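Local coordinates for protein nucleoside-diphosphate-sugar pyrophosphorylase (Vibrio cholerae, PDB 4EVW) that probably transfers a nucleotidyl group from a nucleoside triphosphate to a sugar phosphate, giving a nucleotide sugar and pyrophosphate, at residues A[35-40]-A[112-118]; A[142-147]-A[159-165]; A[186-190]-A[207-212]. The protein carries 1 engineered substitution. All blocks are in the same frame, centred on the assembly; numbering follows the deposited sequence.

Interaction 1 of 3, residues A[35-40]-A[112-118]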
loop_
_atom_site.group_PDB
_atom_site.type_symbol
_atom_site.label_atom_id
_atom_site.label_comp_id
_atom_site.label_asym_id
_atom_site.label_seq_id
_atom_site.Cartn_x
_atom_site.Cartn_y
_atom_site.Cartn_z
ATOM N N HIS A 35 3.192 1.882 14.367
ATOM C CA HIS A 35 4.108 0.795 14.033
ATOM C C HIS A 35 4.321 0.742 12.524
ATOM O O HIS A 35 5.437 0.541 12.047
ATOM C CB HIS A 35 3.544 -0.554 14.477
ATOM C CG HIS A 35 3.715 -0.837 15.935
ATOM N ND1 HIS A 35 4.951 -1.005 16.520
ATOM C CD2 HIS A 35 2.804 -1.017 16.920
ATOM C CE1 HIS A 35 4.795 -1.280 17.803
ATOM N NE2 HIS A 35 3.501 -1.294 18.070
ATOM N N SER A 36 3.240 0.913 11.772
ATOM C CA SER A 36 3.337 0.861 10.321
ATOM C C SER A 36 4.012 2.083 9.709
ATOM O O SER A 36 4.924 1.944 8.895
ATOM C CB SER A 36 1.952 0.676 9.695
ATOM O OG SER A 36 2.035 0.747 8.281
ATOM N N VAL A 37 3.580 3.277 10.099
ATOM C CA VAL A 37 4.162 4.490 9.540
ATOM C C VAL A 37 5.620 4.668 9.950
ATOM O O VAL A 37 6.412 5.231 9.195
ATOM C CB VAL A 37 3.338 5.737 9.936
ATOM C CG1 VAL A 37 3.969 6.999 9.359
ATOM C CG2 VAL A 37 1.917 5.587 9.411
ATOM N N ASN A 38 5.985 4.178 11.132
ATOM C CA ASN A 38 7.369 4.297 11.578
ATOM C C ASN A 38 8.333 3.539 10.677
ATOM O O ASN A 38 9.549 3.738 10.750
ATOM C CB ASN A 38 7.525 3.834 13.026
ATOM C CG ASN A 38 7.423 4.985 13.997
ATOM O OD1 ASN A 38 7.786 6.112 13.664
ATOM N ND2 ASN A 38 6.940 4.714 15.205
ATOM N N SER A 39 7.789 2.670 9.830
ATOM C CA SER A 39 8.603 1.927 8.874
ATOM C C SER A 39 9.409 2.948 8.085
ATOM O O SER A 39 10.564 2.716 7.735
ATOM C CB SER A 39 7.721 1.168 7.875
ATOM O OG SER A 39 6.934 0.170 8.502
ATOM N N PHE A 40 8.776 4.087 7.814
ATOM C CA PHE A 40 9.377 5.155 7.019
ATOM C C PHE A 40 10.016 6.304 7.792
ATOM O O PHE A 40 10.145 7.413 7.264
ATOM C CB PHE A 40 8.315 5.729 6.086
ATOM C CG PHE A 40 7.643 4.694 5.240
ATOM C CD1 PHE A 40 6.442 4.115 5.639
ATOM C CD2 PHE A 40 8.228 4.278 4.052
ATOM C CE1 PHE A 40 5.835 3.129 4.857
ATOM C CE2 PHE A 40 7.633 3.299 3.267
ATOM C CZ PHE A 40 6.438 2.723 3.667
ATOM N N PHE A 112 1.525 1.966 0.427
ATOM C CA PHE A 112 1.820 1.011 1.479
ATOM C C PHE A 112 0.554 0.847 2.308
ATOM O O PHE A 112 -0.333 1.690 2.252
ATOM C CB PHE A 112 2.946 1.565 2.342
ATOM C CG PHE A 112 3.498 0.583 3.324
ATOM C CD1 PHE A 112 4.112 -0.586 2.888
ATOM C CD2 PHE A 112 3.420 0.834 4.687
ATOM C CE1 PHE A 112 4.647 -1.493 3.802
ATOM C CE2 PHE A 112 3.948 -0.063 5.609
ATOM C CZ PHE A 112 4.563 -1.227 5.168
ATOM N N ASN A 113 0.450 -0.227 3.076
ATOM C CA ASN A 113 -0.755 -0.383 3.869
ATOM C C ASN A 113 -0.457 -0.406 5.355
ATOM O O ASN A 113 0.628 -0.798 5.794
ATOM C CB ASN A 113 -1.530 -1.622 3.429
ATOM C CG ASN A 113 -0.805 -2.897 3.734
ATOM O OD1 ASN A 113 -0.917 -3.436 4.832
ATOM N ND2 ASN A 113 -0.044 -3.389 2.766
ATOM N N ILE A 114 -1.443 0.021 6.125
ATOM C CA ILE A 114 -1.311 0.114 7.562
ATOM C C ILE A 114 -1.276 -1.244 8.283
ATOM O O ILE A 114 -1.036 -1.296 9.489
ATOM C CB ILE A 114 -2.439 1.037 8.105
ATOM C CG1 ILE A 114 -1.897 1.905 9.235
ATOM C CG2 ILE A 114 -3.646 0.222 8.525
ATOM C CD1 ILE A 114 -0.777 2.837 8.798
ATOM N N ASP A 115 -1.481 -2.333 7.537
ATOM C CA ASP A 115 -1.466 -3.692 8.102
ATOM C C ASP A 115 -0.070 -4.303 8.079
ATOM O O ASP A 115 0.124 -5.431 8.525
ATOM C CB ASP A 115 -2.351 -4.650 7.296
ATOM C CG ASP A 115 -3.769 -4.168 7.151
ATOM O OD1 ASP A 115 -4.348 -3.705 8.154
ATOM O OD2 ASP A 115 -4.309 -4.275 6.029
ATOM N N THR A 116 0.892 -3.561 7.551
ATOM C CA THR A 116 2.240 -4.082 7.406
ATOM C C THR A 116 3.304 -3.218 8.061
ATOM O O THR A 116 3.197 -1.992 8.056
ATOM C CB THR A 116 2.576 -4.198 5.903
ATOM O OG1 THR A 116 1.505 -4.872 5.231
ATOM C CG2 THR A 116 3.865 -4.969 5.690
ATOM N N PHE A 117 4.320 -3.860 8.639
ATOM C CA PHE A 117 5.431 -3.118 9.227
ATOM C C PHE A 117 6.695 -3.535 8.496
ATOM O O PHE A 117 6.966 -4.728 8.302
ATOM C CB PHE A 117 5.642 -3.409 10.716
ATOM C CG PHE A 117 4.385 -3.434 11.517
ATOM C CD1 PHE A 117 3.301 -2.627 11.178
ATOM C CD2 PHE A 117 4.278 -4.280 12.611
ATOM C CE1 PHE A 117 2.125 -2.669 11.918
ATOM C CE2 PHE A 117 3.112 -4.333 13.362
ATOM C CZ PHE A 117 2.029 -3.526 13.015
ATOM N N ARG A 118 7.466 -2.534 8.096
ATOM C CA ARG A 118 8.722 -2.751 7.382
ATOM C C ARG A 118 9.762 -1.929 8.124
ATOM O O ARG A 118 10.121 -0.830 7.693
ATOM C CB ARG A 118 8.581 -2.266 5.941
ATOM C CG ARG A 118 7.821 -3.242 5.057
ATOM C CD ARG A 118 8.739 -4.368 4.587
ATOM N NE ARG A 118 9.740 -3.863 3.648
ATOM C CZ ARG A 118 11.012 -3.626 3.958
ATOM N NH1 ARG A 118 11.461 -3.857 5.190
ATOM N NH2 ARG A 118 11.834 -3.132 3.041
#
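His35 lays its CB over one face of the Phe117 ring, 3.7 Å from the ring centroid and displaced toward the rim, a CH-pi contact. The imidazole itself meets that ring obliquely, and its NE2 reaches back to the backbone O of Ala27. One residue on, Ser36 sends its hydroxyl into the turn of the other segment. With OG anti to the backbone N (chi1 175°), it donates to Thr116 O at 3.0 Å, while the same OG lies at the edge of the Phe112 ring, 3.4 Å from CE2. Val37 turns mostly from this contact toward Phe49 and Phe51, yet its CG2 still touches Ile114 CD1 at 3.9 Å. The alpha/beta arrangement is consistent with that of sugar nucleotidyltransferases: helix 32-37 packs beside the central sheet, and residues 112-118 leave strand 109-111 through a type I turn, Asn113 to Thr116, into strand 116-117. Ser39 illustrates how one buried hydroxyl can bridge the backbones of two segments. Its OG accepts from Arg118 N at 2.8 Å, with an almost straight N-H...O angle of 170°, and donates to Ser36 O at 2.7 Å; Ser39 N joins that carbonyl from the same face of its plane. Phe40 then drives its CE1/CZ edge against the face of Phe112 in a T-shaped pair, centroids 5.0 Å apart and planes at 85°.

Interaction 2 of 3, residues A[142-147]-A[159-165]; sequences DNWSFA and QTAEKNP
Phe146 and Ala161 form an antiparallel hydrogen-bonded pair, Phe146 N donating to Ala161 O at 2.7 Å and Ala161 N returning to Phe146 O at 3.0 Å, and Ala147 and Thr160 follow as a non-hydrogen-bonded pair. This is the open end of the beta hairpin made by strands 146-149 and 157-161. Beyond the paired residues both chains leave strand geometry, with an inverse gamma turn centred on Asn143 on one side. Weaker CA-H...O contacts supplement the pairing: the CA-H of Thr160 also points to Phe146 O, with CA 3.1 Å from that oxygen.

The side chains divide between two faces. On the face of Phe146 and Ala161, the phenyl ring is sandwiched. Pro165 places its CA over the ring centre, 3.6 Å from the centroid, in a CH-pi contact, while Trp144 CB lies over the opposite face, offset toward the rim. Phe146 CG stands anti to its own carbonyl carbon (chi1 -60°), which carries the ring along the departing second chain. On the other face, Thr160 and Ala147 turn toward strand 132-138, touching Leu134 and Val136 respectively, and Thr160 OG1 is hydrogen-bonded to Ala206 O.

Just past the pairing, the Glu162 chain bends at chi2 (72°), turning its carboxylate toward the other segment and bringing OE1 to 3.2 Å from Ser145 CB. The Ser145 hydroxyl has its polar partner in Tyr175 OH. At the solvent-exposed end of the contact the Asp142 side chain crosses that of Pro165 at about a right angle, OD1 lying 3.1 Å from Pro165 CG.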
loop_
_atom_site.group_PDB
_atom_site.type_symbol
_atom_site.label_atom_id
_atom_site.label_comp_id
_atom_site.label_asym_id
_atom_site.label_seq_id
_atom_site.Cartn_x
_atom_site.Cartn_y
_atom_site.Cartn_z
ATOM N N ASP A 142 -1.226 -19.360 -1.071
ATOM C CA ASP A 142 -1.781 -18.738 -2.265
ATOM C C ASP A 142 -2.530 -17.435 -2.048
ATOM O O ASP A 142 -2.979 -16.814 -3.013
ATOM C CB ASP A 142 -2.723 -19.717 -2.960
ATOM C CG ASP A 142 -1.995 -20.895 -3.557
ATOM O OD1 ASP A 142 -0.761 -20.796 -3.732
ATOM O OD2 ASP A 142 -2.652 -21.912 -3.866
ATOM N N ASN A 143 -2.665 -17.010 -0.798
ATOM C CA ASN A 143 -3.403 -15.791 -0.519
ATOM C C ASN A 143 -2.563 -14.519 -0.497
ATOM O O ASN A 143 -2.522 -13.797 0.500
ATOM C CB ASN A 143 -4.163 -15.939 0.796
ATOM C CG ASN A 143 -5.150 -14.819 1.014
ATOM O OD1 ASN A 143 -5.532 -14.125 0.071
ATOM N ND2 ASN A 143 -5.580 -14.642 2.256
ATOM N N TRP A 144 -1.907 -14.246 -1.616
ATOM C CA TRP A 144 -1.080 -13.058 -1.754
ATOM C C TRP A 144 -1.227 -12.556 -3.177
ATOM O O TRP A 144 -1.862 -13.200 -4.008
ATOM C CB TRP A 144 0.403 -13.389 -1.553
ATOM C CG TRP A 144 0.747 -14.134 -0.312
ATOM C CD1 TRP A 144 0.871 -15.489 -0.170
ATOM C CD2 TRP A 144 1.039 -13.567 0.966
ATOM N NE1 TRP A 144 1.229 -15.797 1.120
ATOM C CE2 TRP A 144 1.337 -14.636 1.840
ATOM C CE3 TRP A 144 1.078 -12.255 1.459
ATOM C CZ2 TRP A 144 1.670 -14.433 3.183
ATOM C CZ3 TRP A 144 1.410 -12.053 2.793
ATOM C CH2 TRP A 144 1.702 -13.138 3.640
ATOM N N SER A 145 -0.653 -11.392 -3.448
ATOM C CA SER A 145 -0.628 -10.882 -4.807
ATOM C C SER A 145 0.778 -11.311 -5.204
ATOM O O SER A 145 1.711 -11.207 -4.409
ATOM C CB SER A 145 -0.782 -9.357 -4.866
ATOM O OG SER A 145 -0.492 -8.745 -3.625
ATOM N N PHE A 146 0.914 -11.821 -6.418
ATOM C CA PHE A 146 2.190 -12.331 -6.900
ATOM C C PHE A 146 2.790 -11.531 -8.040
ATOM O O PHE A 146 2.071 -10.918 -8.822
ATOM C CB PHE A 146 2.010 -13.769 -7.385
ATOM C CG PHE A 146 1.530 -14.712 -6.327
ATOM C CD1 PHE A 146 0.174 -14.837 -6.034
ATOM C CD2 PHE A 146 2.444 -15.471 -5.610
ATOM C CE1 PHE A 146 -0.260 -15.715 -5.034
ATOM C CE2 PHE A 146 2.023 -16.346 -4.613
ATOM C CZ PHE A 146 0.670 -16.469 -4.325
ATOM N N ALA A 147 4.116 -11.547 -8.132
ATOM C CA ALA A 147 4.815 -10.879 -9.223
ATOM C C ALA A 147 5.617 -11.987 -9.906
ATOM O O ALA A 147 6.322 -12.750 -9.240
ATOM C CB ALA A 147 5.744 -9.793 -8.694
ATOM N N GLN A 159 4.487 -10.004 -15.169
ATOM C CA GLN A 159 3.068 -10.175 -14.863
ATOM C C GLN A 159 2.811 -10.174 -13.362
ATOM O O GLN A 159 3.678 -10.556 -12.577
ATOM C CB GLN A 159 2.587 -11.513 -15.456
ATOM C CG GLN A 159 1.105 -11.824 -15.290
ATOM C CD GLN A 159 0.753 -13.231 -15.770
ATOM O OE1 GLN A 159 1.538 -13.877 -16.466
ATOM N NE2 GLN A 159 -0.434 -13.705 -15.407
ATOM N N THR A 160 1.625 -9.722 -12.965
ATOM C CA THR A 160 1.229 -9.748 -11.563
ATOM C C THR A 160 -0.175 -10.351 -11.530
ATOM O O THR A 160 -0.905 -10.293 -12.521
ATOM C CB THR A 160 1.168 -8.345 -10.899
ATOM O OG1 THR A 160 0.206 -7.530 -11.579
ATOM C CG2 THR A 160 2.531 -7.672 -10.919
ATOM N N ALA A 161 -0.526 -10.947 -10.398
ATOM C CA ALA A 161 -1.841 -11.556 -10.205
ATOM C C ALA A 161 -2.198 -11.363 -8.739
ATOM O O ALA A 161 -1.324 -11.434 -7.877
ATOM C CB ALA A 161 -1.792 -13.042 -10.540
ATOM N N GLU A 162 -3.468 -11.115 -8.443
ATOM C CA GLU A 162 -3.853 -10.912 -7.053
ATOM C C GLU A 162 -4.174 -12.205 -6.305
ATOM O O GLU A 162 -3.972 -12.276 -5.097
ATOM C CB GLU A 162 -5.040 -9.950 -6.949
ATOM C CG GLU A 162 -5.412 -9.561 -5.513
ATOM C CD GLU A 162 -4.413 -8.615 -4.855
ATOM O OE1 GLU A 162 -3.631 -7.968 -5.584
ATOM O OE2 GLU A 162 -4.423 -8.504 -3.606
ATOM N N LYS A 163 -4.669 -13.230 -6.988
ATOM C CA LYS A 163 -4.970 -14.471 -6.274
ATOM C C LYS A 163 -4.368 -15.684 -6.953
ATOM O O LYS A 163 -4.261 -16.754 -6.360
ATOM C CB LYS A 163 -6.482 -14.669 -6.145
ATOM C CG LYS A 163 -7.240 -13.450 -5.647
ATOM C CD LYS A 163 -7.582 -13.522 -4.170
ATOM C CE LYS A 163 -8.348 -12.274 -3.755
ATOM N NZ LYS A 163 -8.011 -11.855 -2.370
ATOM N N ASN A 164 -3.979 -15.518 -8.207
ATOM C CA ASN A 164 -3.385 -16.616 -8.938
ATOM C C ASN A 164 -1.890 -16.670 -8.629
ATOM O O ASN A 164 -1.178 -15.683 -8.811
ATOM C CB ASN A 164 -3.632 -16.425 -10.431
ATOM C CG ASN A 164 -3.184 -17.611 -11.243
ATOM O OD1 ASN A 164 -3.101 -18.729 -10.734
ATOM N ND2 ASN A 164 -2.906 -17.381 -12.520
ATOM N N PRO A 165 -1.405 -17.819 -8.117
ATOM C CA PRO A 165 0.006 -18.037 -7.765
ATOM C C PRO A 165 0.887 -18.261 -8.976
ATOM O O PRO A 165 1.404 -19.358 -9.180
ATOM C CB PRO A 165 -0.033 -19.287 -6.896
ATOM C CG PRO A 165 -1.386 -19.275 -6.325
ATOM C CD PRO A 165 -2.246 -18.848 -7.485
#

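Interaction 3 of 3, residues A[186-190]-A[207-212]; sequences AYREY and PLYNEL. Engineered in segment 207-212: Glu211 (natural residue Leu).
Pro207 brings its CB obliquely up to the Tyr190 ring, 3.6 Å from CE2, where the chain enters helix 208-214. Two helices meet here nearly at right angles: the short axes of 186-190 and 208-212 pass 8.6 Å apart at an angle of 104°, and the contact forms without a single hydrogen bond across it. Tyr190 CG, anti to the backbone N (chi1 -168°), projects the phenol over the start of the second helix; Arg193 adds a cation-pi contact to its ring.

Leu208 fills the angle between two tyrosines. Its CD2 branch packs on Tyr190, 3.5 Å from CB, and its CD1 branch lies at the edge of the Tyr187 ring. Ala88 of helix 87-100 touches both Leu208 and Tyr187, tying the helix pair to a third helix.

One turn later comes Glu211, an engineered residue in place of the natural leucine. Its CB meets Ala186 CB at 3.9 Å, at the point where the small alanine lets the backbones come near. The chain then bends at chi2 and lays the carboxylate along helix 186-190. OE1 rests 3.5 Å from Glu189 CB, and OE2 lies at the edge of the Tyr190 ring, whose plane is turned 77° from that of the carboxylate. Glu189 OE1 and Glu211 OE1 are 4.6 Å apart, two carboxylates that would repel if both are ionised; the magnesium ion about 4 Å from the Glu211 side chain could ease this.

Leu212 completes the set around the alanine, its CD2 standing 3.7 Å from Ala186 CB.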
loop_
_atom_site.group_PDB
_atom_site.type_symbol
_atom_site.label_atom_id
_atom_site.label_comp_id
_atom_site.label_asym_id
_atom_site.label_seq_id
_atom_site.Cartn_x
_atom_site.Cartn_y
_atom_site.Cartn_z
ATOM N N ALA A 186 -2.876 3.735 -15.452
ATOM C CA ALA A 186 -3.092 2.297 -15.318
ATOM C C ALA A 186 -4.458 2.050 -14.680
ATOM O O ALA A 186 -5.183 1.127 -15.065
ATOM C CB ALA A 186 -2.003 1.679 -14.467
ATOM N N TYR A 187 -4.805 2.878 -13.700
ATOM C CA TYR A 187 -6.089 2.764 -13.022
ATOM C C TYR A 187 -7.228 2.978 -14.005
ATOM O O TYR A 187 -8.195 2.221 -14.031
ATOM C CB TYR A 187 -6.218 3.804 -11.913
ATOM C CG TYR A 187 -7.520 3.670 -11.160
ATOM C CD1 TYR A 187 -7.656 2.737 -10.132
ATOM C CD2 TYR A 187 -8.620 4.463 -11.484
ATOM C CE1 TYR A 187 -8.860 2.595 -9.442
ATOM C CE2 TYR A 187 -9.829 4.330 -10.804
ATOM C CZ TYR A 187 -9.939 3.400 -9.781
ATOM O OH TYR A 187 -11.122 3.279 -9.087
ATOM N N ARG A 188 -7.107 4.000 -14.807
ATOM C CA ARG A 188 -8.147 4.330 -15.785
ATOM C C ARG A 188 -8.323 3.192 -16.741
ATOM O O ARG A 188 -9.401 2.809 -17.010
ATOM C CB ARG A 188 -7.774 5.571 -16.578
ATOM C CG ARG A 188 -7.981 6.829 -15.806
ATOM C CD ARG A 188 -7.955 7.999 -16.750
ATOM N NE ARG A 188 -6.590 8.364 -17.103
ATOM C CZ ARG A 188 -5.831 9.173 -16.373
ATOM N NH1 ARG A 188 -6.310 9.703 -15.254
ATOM N NH2 ARG A 188 -4.596 9.450 -16.762
ATOM N N GLU A 189 -7.258 2.634 -17.244
ATOM C CA GLU A 189 -7.336 1.514 -18.166
ATOM C C GLU A 189 -7.965 0.309 -17.477
ATOM O O GLU A 189 -8.844 -0.351 -18.034
ATOM C CB GLU A 189 -5.940 1.160 -18.665
ATOM C CG GLU A 189 -5.348 2.198 -19.598
ATOM C CD GLU A 189 -6.004 2.189 -20.969
ATOM O OE1 GLU A 189 -6.729 1.218 -21.281
ATOM O OE2 GLU A 189 -5.782 3.145 -21.742
ATOM N N TYR A 190 -7.524 0.032 -16.258
ATOM C CA TYR A 190 -8.038 -1.101 -15.509
ATOM C C TYR A 190 -9.546 -1.055 -15.282
ATOM O O TYR A 190 -10.227 -2.061 -15.475
ATOM C CB TYR A 190 -7.319 -1.214 -14.166
ATOM C CG TYR A 190 -7.569 -2.518 -13.453
ATOM C CD1 TYR A 190 -8.422 -2.580 -12.354
ATOM C CD2 TYR A 190 -6.951 -3.692 -13.879
ATOM C CE1 TYR A 190 -8.654 -3.789 -11.689
ATOM C CE2 TYR A 190 -7.178 -4.905 -13.226
ATOM C CZ TYR A 190 -8.029 -4.946 -12.133
ATOM O OH TYR A 190 -8.256 -6.141 -11.487
ATOM N N PRO A 207 -2.689 -5.716 -9.664
ATOM C CA PRO A 207 -3.112 -5.899 -11.060
ATOM C C PRO A 207 -2.809 -4.699 -11.965
ATOM O O PRO A 207 -2.650 -4.850 -13.177
ATOM C CB PRO A 207 -4.618 -6.137 -10.938
ATOM C CG PRO A 207 -4.742 -6.822 -9.625
ATOM C CD PRO A 207 -3.786 -6.049 -8.737
ATOM N N LEU A 208 -2.733 -3.507 -11.376
ATOM C CA LEU A 208 -2.471 -2.306 -12.159
ATOM C C LEU A 208 -1.156 -2.372 -12.913
ATOM O O LEU A 208 -1.025 -1.786 -13.984
ATOM C CB LEU A 208 -2.490 -1.050 -11.267
ATOM C CG LEU A 208 -3.826 -0.759 -10.583
ATOM C CD1 LEU A 208 -3.796 0.623 -9.921
ATOM C CD2 LEU A 208 -4.937 -0.826 -11.613
ATOM N N TYR A 209 -0.178 -3.086 -12.371
ATOM C CA TYR A 209 1.107 -3.176 -13.044
ATOM C C TYR A 209 1.014 -3.855 -14.413
ATOM O O TYR A 209 1.821 -3.584 -15.296
ATOM C CB TYR A 209 2.119 -3.891 -12.148
ATOM C CG TYR A 209 2.629 -3.014 -11.028
ATOM C CD1 TYR A 209 3.637 -2.072 -11.254
ATOM C CD2 TYR A 209 2.106 -3.127 -9.741
ATOM C CE1 TYR A 209 4.115 -1.273 -10.223
ATOM C CE2 TYR A 209 2.576 -2.330 -8.701
ATOM C CZ TYR A 209 3.579 -1.411 -8.947
ATOM O OH TYR A 209 4.062 -0.656 -7.904
ATOM N N ASN A 210 0.022 -4.719 -14.603
ATOM C CA ASN A 210 -0.118 -5.381 -15.899
ATOM C C ASN A 210 -0.406 -4.367 -16.996
ATOM O O ASN A 210 0.034 -4.540 -18.131
ATOM C CB ASN A 210 -1.214 -6.449 -15.852
ATOM C CG ASN A 210 -0.819 -7.630 -14.995
ATOM O OD1 ASN A 210 0.296 -8.134 -15.104
ATOM N ND2 ASN A 210 -1.727 -8.078 -14.138
ATOM N N GLU A 211 -1.127 -3.301 -16.655
ATOM C CA GLU A 211 -1.432 -2.262 -17.636
ATOM C C GLU A 211 -0.134 -1.539 -18.005
ATOM O O GLU A 211 0.106 -1.212 -19.169
ATOM C CB GLU A 211 -2.441 -1.256 -17.059
ATOM C CG GLU A 211 -3.787 -1.848 -16.617
ATOM C CD GLU A 211 -4.652 -2.316 -17.782
ATOM O OE1 GLU A 211 -4.327 -1.981 -18.942
ATOM O OE2 GLU A 211 -5.663 -3.009 -17.538
ATOM N N LEU A 212 0.712 -1.296 -17.008
ATOM C CA LEU A 212 1.980 -0.611 -17.245
ATOM C C LEU A 212 2.966 -1.491 -18.017
ATOM O O LEU A 212 3.669 -1.019 -18.913
ATOM C CB LEU A 212 2.600 -0.171 -15.910
ATOM C CG LEU A 212 1.763 0.818 -15.087
ATOM C CD1 LEU A 212 2.557 1.282 -13.877
ATOM C CD2 LEU A 212 1.380 2.015 -15.949
#

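The three contacts follow one another along the chain, none enclosing another, and they show how separate elements are gathered around one mixed sheet. Interaction 1 joins helix 32-37 to the segment after strand 109-111; its centre lies about 21 Å from that of interaction 2 and 24 Å from that of interaction 3, on the opposite side of the chain's centre from the latter. Interactions 2 and 3, centres about 15 Å apart, touch directly: Thr160 O and Asn210 ND2, 2.9 Å apart, probably share a hydrogen bond, and Glu162 packs on Pro207. The hairpin and the crossed helices thus form one continuous region, whereas interaction 1 belongs to a separate part of the core.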